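Local coordinates for Beta/gama crystallin family protein (Methanosarcina acetivorans, PDB 3HZ2) that binds two calcium ions in a betagamma-crystallin domain, though its role in the archaeal cell is not established, at residues A3-Y8 with W45-Y50; P25-N30 with S79-I84; R56-G61 with A71-N76. All coordinates share one frame; numbering follows the deposited sequence.

In the fold
All three contacts belong to one betagamma-crystallin domain built from two antiparallel sheets. Contact 1 joins the sheets near the centre of the chain. Contacts 2 and 3 pack loops against strands 80-83 and 56-60, which flank strand 45-48 of contact 1. Centres of contacts 1 and 2 lie about 6 Å apart, and those of 1 and 3 about 9 Å. Two salt bridges tie contact 1 to contact 3: R46 NE to D59 OD1 at 2.7 Å and E49 OE2 to R56 NE at 2.8 Å. Contacts 1 and 2 share one calcium ion, bound by E49 and S79. The second calcium, 11.6 Å from the first, meets N76 of contact 3.

Contact 1 of 3, residues A3-Y8 with W45-Y50; sequences AEVIVY and WRFYEY. With CA (calcium ion), chain F.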
loop_
_atom_site.group_PDB
_atom_site.type_symbol
_atom_site.label_atom_id
_atom_site.label_comp_id
_atom_site.label_asym_id
_atom_site.label_seq_id
_atom_site.Cartn_x
_atom_site.Cartn_y
_atom_site.Cartn_z
ATOM N N ALA A 3 -1.649 -5.083 -13.164
ATOM C CA ALA A 3 -1.755 -4.339 -11.913
ATOM C C ALA A 3 -0.393 -4.132 -11.257
ATOM O O ALA A 3 0.427 -5.047 -11.193
ATOM C CB ALA A 3 -2.692 -5.064 -10.955
ATOM N N GLU A 4 -0.154 -2.919 -10.773
ATOM C CA GLU A 4 1.109 -2.601 -10.125
ATOM C C GLU A 4 0.940 -1.470 -9.125
ATOM O O GLU A 4 0.211 -0.516 -9.373
ATOM C CB GLU A 4 2.156 -2.206 -11.165
ATOM C CG GLU A 4 3.509 -1.865 -10.566
ATOM C CD GLU A 4 4.535 -1.506 -11.620
ATOM O OE1 GLU A 4 5.728 -1.378 -11.270
ATOM O OE2 GLU A 4 4.148 -1.349 -12.798
ATOM N N VAL A 5 1.618 -1.582 -7.991
ATOM C CA VAL A 5 1.533 -0.552 -6.966
ATOM C C VAL A 5 2.885 -0.409 -6.288
ATOM O O VAL A 5 3.573 -1.400 -6.050
ATOM C CB VAL A 5 0.457 -0.904 -5.894
ATOM C CG1 VAL A 5 0.800 -2.221 -5.204
ATOM C CG2 VAL A 5 0.351 0.219 -4.871
ATOM N N ILE A 6 3.276 0.832 -6.011
ATOM C CA ILE A 6 4.534 1.085 -5.329
ATOM C C ILE A 6 4.207 1.741 -3.992
ATOM O O ILE A 6 3.475 2.731 -3.932
ATOM C CB ILE A 6 5.461 2.018 -6.143
ATOM C CG1 ILE A 6 5.568 1.524 -7.589
ATOM C CG2 ILE A 6 6.856 2.029 -5.512
ATOM C CD1 ILE A 6 6.495 2.351 -8.458
ATOM N N VAL A 7 4.731 1.165 -2.920
ATOM C CA VAL A 7 4.495 1.684 -1.581
ATOM C C VAL A 7 5.782 2.306 -1.059
ATOM O O VAL A 7 6.880 1.842 -1.373
ATOM C CB VAL A 7 4.026 0.566 -0.626
ATOM C CG1 VAL A 7 2.654 0.064 -1.062
ATOM C CG2 VAL A 7 5.033 -0.587 -0.627
ATOM N N TYR A 8 5.647 3.361 -0.263
ATOM C CA TYR A 8 6.814 4.055 0.265
ATOM C C TYR A 8 6.787 4.245 1.768
ATOM O O TYR A 8 5.727 4.425 2.371
ATOM C CB TYR A 8 6.954 5.423 -0.393
ATOM C CG TYR A 8 6.981 5.383 -1.899
ATOM C CD1 TYR A 8 5.807 5.210 -2.633
ATOM C CD2 TYR A 8 8.179 5.538 -2.594
ATOM C CE1 TYR A 8 5.825 5.197 -4.024
ATOM C CE2 TYR A 8 8.209 5.527 -3.987
ATOM C CZ TYR A 8 7.030 5.358 -4.695
ATOM O OH TYR A 8 7.056 5.365 -6.073
ATOM N N TRP A 45 -6.133 -1.839 -5.737
ATOM C CA TRP A 45 -5.515 -2.589 -4.658
ATOM C C TRP A 45 -6.176 -2.358 -3.310
ATOM O O TRP A 45 -6.594 -1.245 -2.986
ATOM C CB TRP A 45 -4.033 -2.232 -4.554
ATOM C CG TRP A 45 -3.224 -2.639 -5.749
ATOM C CD1 TRP A 45 -3.200 -2.034 -6.973
ATOM C CD2 TRP A 45 -2.320 -3.743 -5.829
ATOM N NE1 TRP A 45 -2.332 -2.694 -7.812
ATOM C CE2 TRP A 45 -1.778 -3.747 -7.134
ATOM C CE3 TRP A 45 -1.914 -4.734 -4.922
ATOM C CZ2 TRP A 45 -0.847 -4.703 -7.554
ATOM C CZ3 TRP A 45 -0.990 -5.684 -5.340
ATOM C CH2 TRP A 45 -0.466 -5.661 -6.648
ATOM N N ARG A 46 -6.255 -3.425 -2.527
ATOM C CA ARG A 46 -6.847 -3.376 -1.199
ATOM C C ARG A 46 -5.757 -3.473 -0.143
ATOM O O ARG A 46 -4.926 -4.384 -0.181
ATOM C CB ARG A 46 -7.836 -4.528 -1.028
ATOM C CG ARG A 46 -8.380 -4.665 0.379
ATOM C CD ARG A 46 -9.548 -5.634 0.403
ATOM N NE ARG A 46 -10.670 -5.134 -0.384
ATOM C CZ ARG A 46 -11.834 -5.761 -0.493
ATOM N NH1 ARG A 46 -12.021 -6.912 0.136
ATOM N NH2 ARG A 46 -12.813 -5.235 -1.219
ATOM N N PHE A 47 -5.764 -2.532 0.798
ATOM C CA PHE A 47 -4.773 -2.508 1.863
ATOM C C PHE A 47 -5.419 -2.859 3.197
ATOM O O PHE A 47 -6.434 -2.281 3.572
ATOM C CB PHE A 47 -4.109 -1.127 1.924
ATOM C CG PHE A 47 -3.444 -0.733 0.636
ATOM C CD1 PHE A 47 -4.191 -0.219 -0.420
ATOM C CD2 PHE A 47 -2.079 -0.944 0.452
ATOM C CE1 PHE A 47 -3.590 0.077 -1.647
ATOM C CE2 PHE A 47 -1.470 -0.655 -0.768
ATOM C CZ PHE A 47 -2.228 -0.145 -1.821
ATOM N N TYR A 48 -4.819 -3.816 3.897
ATOM C CA TYR A 48 -5.323 -4.296 5.183
ATOM C C TYR A 48 -4.469 -3.826 6.346
ATOM O O TYR A 48 -3.260 -3.642 6.208
ATOM C CB TYR A 48 -5.355 -5.823 5.187
ATOM C CG TYR A 48 -6.471 -6.431 4.373
ATOM C CD1 TYR A 48 -7.717 -6.682 4.946
ATOM C CD2 TYR A 48 -6.275 -6.788 3.038
ATOM C CE1 TYR A 48 -8.742 -7.283 4.209
ATOM C CE2 TYR A 48 -7.291 -7.387 2.297
ATOM C CZ TYR A 48 -8.518 -7.633 2.890
ATOM O OH TYR A 48 -9.516 -8.246 2.161
ATOM N N GLU A 49 -5.092 -3.653 7.505
ATOM C CA GLU A 49 -4.334 -3.198 8.654
ATOM C C GLU A 49 -3.572 -4.326 9.346
ATOM O O GLU A 49 -2.711 -4.068 10.158
ATOM C CB GLU A 49 -5.248 -2.478 9.652
ATOM C CG GLU A 49 -6.168 -3.371 10.444
ATOM C CD GLU A 49 -7.056 -2.577 11.383
ATOM O OE1 GLU A 49 -6.526 -1.722 12.124
ATOM O OE2 GLU A 49 -8.278 -2.810 11.383
ATOM N N TYR A 50 -3.870 -5.579 9.033
ATOM C CA TYR A 50 -3.154 -6.680 9.679
ATOM C C TYR A 50 -2.536 -7.587 8.628
ATOM O O TYR A 50 -2.998 -7.617 7.490
ATOM C CB TYR A 50 -4.114 -7.481 10.565
ATOM C CG TYR A 50 -4.704 -6.683 11.711
ATOM C CD1 TYR A 50 -5.966 -6.988 12.220
ATOM C CD2 TYR A 50 -4.003 -5.621 12.284
ATOM C CE1 TYR A 50 -6.517 -6.256 13.267
ATOM C CE2 TYR A 50 -4.545 -4.882 13.335
ATOM C CZ TYR A 50 -5.803 -5.205 13.819
ATOM O OH TYR A 50 -6.347 -4.473 14.849
HETATM CA CA CA F . -0.769 -2.860 10.999
HETATM O O HOH W 1 -1.251 -1.108 13.082
HETATM O O HOH W 2 -0.219 -4.862 12.850
#
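W45 and F47 meet V5 and V7 between the two sheets of the crystallin Greek-key fold. Strand 45-48 lies in one sheet and strand 4-8 in the other. Their axes come within 9.5 Å, at 37°, and no hydrogen bond joins the two segments. The contact is apolar and buried.

W45 comes first and gives the larger share. V5 CG1 sits over the centre of its six-membered ring, 3.5 Å from the centroid and 10° off the normal. This is a CH-pi contact. The methyl reaches the face because chi1 of V5 is 60°, with CG1 lodged between the backbone N and the carbonyl carbon. The ring edge is met differently, by backbone atoms: A3 C and E4 N lie there, near the plane. A3 CB stands off the plane, on the side away from V5 CG1, and is 3.9 Å from W45 CZ2. The indole NE1 is hydrogen-bonded to S42 O, which fixes the edge of the ring while V5 presses on its face.

F47 is next on the inner side. Its ring is touched at the rim by two valines. V5 CG2 lies 4.0 Å from F47 CZ, and V7 CG1 lies 4.2 Å from F47 CE2. V5 thus uses one branch for each aromatic ring. Each valine passes alongside F47, pointing the other way. F81 of strand 80-83 also packs on V5, W45 and F47.

At E49 the chain turns a corner and enters a calcium site, completed by D33, S77 and S79. The backbone carbonyl is the ligand here, with E49 O 2.4 Å from the calcium. Further on, E49 CG rests 3.5 Å above the plane of the Y50 ring.

Contact 2 of 3, residues P25-N30 with S79-I84; sequences PGAGDN and SSFRQI. With CA (calcium ion), chain F.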
loop_
_atom_site.group_PDB
_atom_site.type_symbol
_atom_site.label_atom_id
_atom_site.label_comp_id
_atom_site.label_asym_id
_atom_site.label_seq_id
_atom_site.Cartn_x
_atom_site.Cartn_y
_atom_site.Cartn_z
ATOM N N PRO A 25 1.038 -10.527 1.425
ATOM C CA PRO A 25 0.418 -10.809 2.724
ATOM C C PRO A 25 1.189 -10.225 3.904
ATOM O O PRO A 25 0.732 -10.293 5.045
ATOM C CB PRO A 25 0.370 -12.334 2.752
ATOM C CG PRO A 25 1.612 -12.709 2.004
ATOM C CD PRO A 25 1.598 -11.753 0.830
ATOM N N GLY A 26 2.354 -9.647 3.618
ATOM C CA GLY A 26 3.168 -9.051 4.662
ATOM C C GLY A 26 3.505 -7.594 4.385
ATOM O O GLY A 26 4.322 -6.998 5.088
ATOM N N ALA A 27 2.878 -7.028 3.353
ATOM C CA ALA A 27 3.076 -5.633 2.957
ATOM C C ALA A 27 4.398 -5.350 2.245
ATOM O O ALA A 27 4.821 -4.197 2.153
ATOM C CB ALA A 27 2.929 -4.707 4.171
ATOM N N GLY A 28 5.051 -6.395 1.746
ATOM C CA GLY A 28 6.298 -6.197 1.030
ATOM C C GLY A 28 7.581 -6.404 1.813
ATOM O O GLY A 28 7.589 -7.021 2.878
ATOM N N ASP A 29 8.670 -5.869 1.268
ATOM C CA ASP A 29 9.997 -5.988 1.867
ATOM C C ASP A 29 10.242 -5.021 3.027
ATOM O O ASP A 29 10.541 -3.849 2.815
ATOM C CB ASP A 29 11.059 -5.767 0.784
ATOM C CG ASP A 29 12.468 -6.033 1.278
ATOM O OD1 ASP A 29 13.417 -5.835 0.490
ATOM O OD2 ASP A 29 12.632 -6.443 2.447
ATOM N N ASN A 30 10.120 -5.528 4.251
ATOM C CA ASN A 30 10.342 -4.730 5.454
ATOM C C ASN A 30 9.570 -3.415 5.519
ATOM O O ASN A 30 10.081 -2.411 6.025
ATOM C CB ASN A 30 11.838 -4.447 5.622
ATOM C CG ASN A 30 12.597 -5.639 6.177
ATOM O OD1 ASN A 30 13.824 -5.618 6.271
ATOM N ND2 ASN A 30 11.868 -6.685 6.555
ATOM N N SER A 79 -0.394 -3.554 6.757
ATOM C CA SER A 79 0.369 -4.768 7.037
ATOM C C SER A 79 0.270 -5.826 5.950
ATOM O O SER A 79 0.952 -6.846 6.006
ATOM C CB SER A 79 -0.057 -5.365 8.377
ATOM O OG SER A 79 0.421 -4.559 9.434
ATOM N N SER A 80 -0.589 -5.587 4.966
ATOM C CA SER A 80 -0.742 -6.505 3.847
ATOM C C SER A 80 -1.614 -5.852 2.793
ATOM O O SER A 80 -2.392 -4.949 3.091
ATOM C CB SER A 80 -1.366 -7.841 4.294
ATOM O OG SER A 80 -2.680 -7.672 4.803
ATOM N N PHE A 81 -1.453 -6.276 1.549
ATOM C CA PHE A 81 -2.264 -5.729 0.473
ATOM C C PHE A 81 -2.283 -6.667 -0.716
ATOM O O PHE A 81 -1.336 -7.422 -0.945
ATOM C CB PHE A 81 -1.787 -4.314 0.073
ATOM C CG PHE A 81 -0.340 -4.227 -0.352
ATOM C CD1 PHE A 81 0.045 -4.544 -1.653
ATOM C CD2 PHE A 81 0.630 -3.788 0.543
ATOM C CE1 PHE A 81 1.374 -4.422 -2.055
ATOM C CE2 PHE A 81 1.962 -3.662 0.153
ATOM C CZ PHE A 81 2.335 -3.979 -1.147
ATOM N N ARG A 82 -3.386 -6.639 -1.454
ATOM C CA ARG A 82 -3.537 -7.495 -2.616
ATOM C C ARG A 82 -4.433 -6.858 -3.656
ATOM O O ARG A 82 -5.175 -5.913 -3.376
ATOM C CB ARG A 82 -4.116 -8.852 -2.206
ATOM C CG ARG A 82 -5.482 -8.775 -1.544
ATOM C CD ARG A 82 -5.970 -10.168 -1.173
ATOM N NE ARG A 82 -7.110 -10.132 -0.261
ATOM C CZ ARG A 82 -7.629 -11.208 0.328
ATOM N NH1 ARG A 82 -7.107 -12.407 0.097
ATOM N NH2 ARG A 82 -8.660 -11.085 1.154
ATOM N N GLN A 83 -4.355 -7.395 -4.866
ATOM C CA GLN A 83 -5.138 -6.905 -5.984
ATOM C C GLN A 83 -6.585 -7.377 -5.866
ATOM O O GLN A 83 -6.852 -8.470 -5.365
ATOM C CB GLN A 83 -4.533 -7.432 -7.284
ATOM C CG GLN A 83 -4.981 -6.703 -8.529
ATOM C CD GLN A 83 -4.552 -7.425 -9.790
ATOM O OE1 GLN A 83 -3.449 -7.977 -9.858
ATOM N NE2 GLN A 83 -5.416 -7.418 -10.799
ATOM N N ILE A 84 -7.519 -6.549 -6.324
ATOM C CA ILE A 84 -8.933 -6.909 -6.289
ATOM C C ILE A 84 -9.636 -6.477 -7.570
ATOM O O ILE A 84 -9.000 -5.767 -8.381
ATOM C CB ILE A 84 -9.660 -6.268 -5.089
ATOM C CG1 ILE A 84 -9.497 -4.748 -5.123
ATOM C CG2 ILE A 84 -9.125 -6.854 -3.788
ATOM C CD1 ILE A 84 -10.271 -4.030 -4.035
ATOM O OXT ILE A 84 -10.816 -6.850 -7.744
HETATM CA CA CA F . -0.769 -2.860 10.999
HETATM O O HOH W 1 -1.251 -1.108 13.082
HETATM O O HOH W 2 -0.219 -4.862 12.850
#
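Chi1 of F81 is 57°, which sets its ring between its own backbone N and carbonyl carbon and brings CE2 to A27. At A27, with left-handed backbone angles (phi 75°, psi 17°), the 25-30 loop turns beside the start of strand 80-83. The loop belongs to the first Greek-key motif and the strand to the second. F81 CE2 comes 3.5 Å from A27 O, which approaches the ring obliquely.

The A27 methyl presses on the S79 carbonyl: A27 CB lies 3.4 Å from S79 O. A27 N is 3.3 Å from S79 O, but the angle is too poor for a hydrogen bond. No hydrogen bond crosses the pair itself; the F81 backbone bonds to Q24, just before the loop.

S79 and S80 form a classic beta bulge against Y48. The bulge accompanies a division of labour. S79 OG binds the calcium at 2.6 Å and is also hydrogen-bonded to N32, while two waters lie on the ion at 2.8 Å. D33, E49 and S77 supply the other protein ligands. S80 OG is hydrogen-bonded to Y50 O and Y53 N. Its CB instead meets the loop, 3.3 Å from P25 O.

Contact 3 of 3, residues R56-G61 with A71-N76; sequences RYWDLG and AGIPDN. With CA (calcium ion), chain E.
W58 NE1 donates a 2.6 Å hydrogen bond to water 3, and this water passes a hydrogen bond of 3.0 Å on to G72 O. The water O lies at the edge of the indole, in its plane. It links strand 56-60 to the loop of residues 71-76. NE1 also comes close to G72 O directly, but at an angle too poor for a bond. The water therefore carries the polar link.

The remaining contacts between strand and loop are apolar. In W58, CG is anti to the carbonyl carbon (chi1 -60°), which turns one face of the indole to I73. I73 CG1 sits 3.4 Å above the ring plane, toward the rim. On the opposite face lies the carbonyl carbon C of R56, offset toward the rim. P74 CD approaches the benzene part obliquely, 3.5 Å from W58 CZ2.

Two residues further along the strand, L60 meets the loop with both of its methyls. CD1 of L60 and CD1 of I73 reach each other tip to tip at 4.0 Å. L60 CD2 is tight against A71 CB, at 3.4 Å. L60 also packs on F47 of strand 45-48, and I73 packs on I78, so the loop joins the apolar interior.

Beyond P74 the loop moves away from strand 56-60 and enters a calcium site. N76 OD1 binds the ion at 2.4 Å. D75 OD2 accepts a hydrogen bond of 2.5 Å from water 4, itself a calcium ligand. The backbone carbonyls of E9 and K34 and the OG of S36 complete the protein ligands. The run D75-N76-S77-I78-S79-S80 matches the betagamma-crystallin calcium motif, N/D-N/D-X-X-S/T-S.

The chemistry splits by position. It is consistent with packing that holds A71 to P74 while N76 binds the ion and D75, a second-shell residue, holds water 4 and S36 OG.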
loop_
_atom_site.group_PDB
_atom_site.type_symbol
_atom_site.label_atom_id
_atom_site.label_comp_id
_atom_site.label_asym_id
_atom_site.label_seq_id
_atom_site.Cartn_x
_atom_site.Cartn_y
_atom_site.Cartn_z
ATOM N N ARG A 56 -9.398 -4.121 9.244
ATOM C CA ARG A 56 -10.039 -3.178 8.339
ATOM C C ARG A 56 -9.235 -3.021 7.057
ATOM O O ARG A 56 -8.034 -3.277 7.036
ATOM C CB ARG A 56 -10.181 -1.824 9.033
ATOM C CG ARG A 56 -11.118 -1.849 10.227
ATOM C CD ARG A 56 -11.013 -0.566 11.036
ATOM N NE ARG A 56 -9.769 -0.509 11.797
ATOM C CZ ARG A 56 -9.402 0.524 12.547
ATOM N NH1 ARG A 56 -10.185 1.591 12.633
ATOM N NH2 ARG A 56 -8.259 0.487 13.219
ATOM N N TYR A 57 -9.904 -2.596 5.990
ATOM C CA TYR A 57 -9.241 -2.420 4.705
ATOM C C TYR A 57 -9.705 -1.180 3.957
ATOM O O TYR A 57 -10.758 -0.607 4.257
ATOM C CB TYR A 57 -9.452 -3.659 3.833
ATOM C CG TYR A 57 -10.907 -3.993 3.579
ATOM C CD1 TYR A 57 -11.572 -3.511 2.447
ATOM C CD2 TYR A 57 -11.622 -4.787 4.475
ATOM C CE1 TYR A 57 -12.916 -3.823 2.213
ATOM C CE2 TYR A 57 -12.963 -5.101 4.254
ATOM C CZ TYR A 57 -13.601 -4.620 3.124
ATOM O OH TYR A 57 -14.914 -4.959 2.891
ATOM N N TRP A 58 -8.901 -0.781 2.975
ATOM C CA TRP A 58 -9.174 0.390 2.148
ATOM C C TRP A 58 -8.810 0.046 0.706
ATOM O O TRP A 58 -7.742 -0.511 0.448
ATOM C CB TRP A 58 -8.325 1.568 2.635
ATOM C CG TRP A 58 -8.605 1.950 4.059
ATOM C CD1 TRP A 58 -9.543 2.838 4.498
ATOM C CD2 TRP A 58 -7.980 1.414 5.234
ATOM N NE1 TRP A 58 -9.543 2.889 5.871
ATOM C CE2 TRP A 58 -8.593 2.026 6.349
ATOM C CE3 TRP A 58 -6.963 0.474 5.450
ATOM C CZ2 TRP A 58 -8.223 1.729 7.668
ATOM C CZ3 TRP A 58 -6.594 0.178 6.761
ATOM C CH2 TRP A 58 -7.225 0.806 7.853
ATOM N N ASP A 59 -9.696 0.373 -0.231
ATOM C CA ASP A 59 -9.452 0.081 -1.640
ATOM C C ASP A 59 -9.034 1.327 -2.406
ATOM O O ASP A 59 -9.749 2.328 -2.417
ATOM C CB ASP A 59 -10.698 -0.527 -2.285
ATOM C CG ASP A 59 -11.111 -1.838 -1.636
ATOM O OD1 ASP A 59 -10.235 -2.541 -1.088
ATOM O OD2 ASP A 59 -12.312 -2.175 -1.691
ATOM N N LEU A 60 -7.873 1.257 -3.050
ATOM C CA LEU A 60 -7.354 2.386 -3.807
ATOM C C LEU A 60 -7.201 2.076 -5.288
ATOM O O LEU A 60 -6.593 1.076 -5.665
ATOM C CB LEU A 60 -5.995 2.818 -3.247
ATOM C CG LEU A 60 -5.916 3.152 -1.757
ATOM C CD1 LEU A 60 -4.499 3.603 -1.422
ATOM C CD2 LEU A 60 -6.915 4.240 -1.409
ATOM N N GLY A 61 -7.757 2.949 -6.120
ATOM C CA GLY A 61 -7.655 2.775 -7.555
ATOM C C GLY A 61 -6.464 3.544 -8.100
ATOM O O GLY A 61 -5.743 4.198 -7.338
ATOM N N ALA A 71 -6.008 8.919 1.703
ATOM C CA ALA A 71 -6.771 7.773 1.230
ATOM C C ALA A 71 -7.567 7.188 2.395
ATOM O O ALA A 71 -8.120 6.091 2.294
ATOM C CB ALA A 71 -5.833 6.722 0.658
ATOM N N GLY A 72 -7.610 7.929 3.499
ATOM C CA GLY A 72 -8.344 7.483 4.673
ATOM C C GLY A 72 -7.646 6.394 5.469
ATOM O O GLY A 72 -8.226 5.818 6.386
ATOM N N ILE A 73 -6.393 6.122 5.130
ATOM C CA ILE A 73 -5.621 5.088 5.809
ATOM C C ILE A 73 -4.733 5.668 6.908
ATOM O O ILE A 73 -4.018 6.642 6.687
ATOM C CB ILE A 73 -4.713 4.344 4.804
ATOM C CG1 ILE A 73 -5.559 3.777 3.664
ATOM C CG2 ILE A 73 -3.942 3.238 5.511
ATOM C CD1 ILE A 73 -4.736 3.227 2.508
ATOM N N PRO A 74 -4.773 5.078 8.112
ATOM C CA PRO A 74 -3.930 5.592 9.196
ATOM C C PRO A 74 -2.457 5.391 8.835
ATOM O O PRO A 74 -2.093 4.393 8.211
ATOM C CB PRO A 74 -4.370 4.762 10.405
ATOM C CG PRO A 74 -4.889 3.487 9.789
ATOM C CD PRO A 74 -5.633 3.976 8.579
ATOM N N ASP A 75 -1.612 6.336 9.220
ATOM C CA ASP A 75 -0.194 6.247 8.894
ATOM C C ASP A 75 0.505 5.092 9.612
ATOM O O ASP A 75 0.149 4.747 10.738
ATOM C CB ASP A 75 0.495 7.574 9.226
ATOM C CG ASP A 75 1.889 7.665 8.645
ATOM O OD1 ASP A 75 2.097 7.134 7.534
ATOM O OD2 ASP A 75 2.767 8.277 9.287
ATOM N N ASN A 76 1.486 4.488 8.943
ATOM C CA ASN A 76 2.257 3.376 9.508
ATOM C C ASN A 76 1.393 2.229 10.008
ATOM O O ASN A 76 1.694 1.633 11.044
ATOM C CB ASN A 76 3.124 3.871 10.671
ATOM C CG ASN A 76 4.089 4.937 10.246
ATOM O OD1 ASN A 76 4.407 5.028 9.076
ATOM N ND2 ASN A 76 4.571 5.739 11.188
HETATM CA CA CA E . 6.089 5.902 7.595
HETATM O O HOH W 3 -9.999 4.142 8.128
HETATM O O HOH W 4 5.237 8.109 8.858
HETATM O O HOH W 5 7.707 4.589 9.106
HETATM O O HOH W 6 8.157 7.592 7.823
#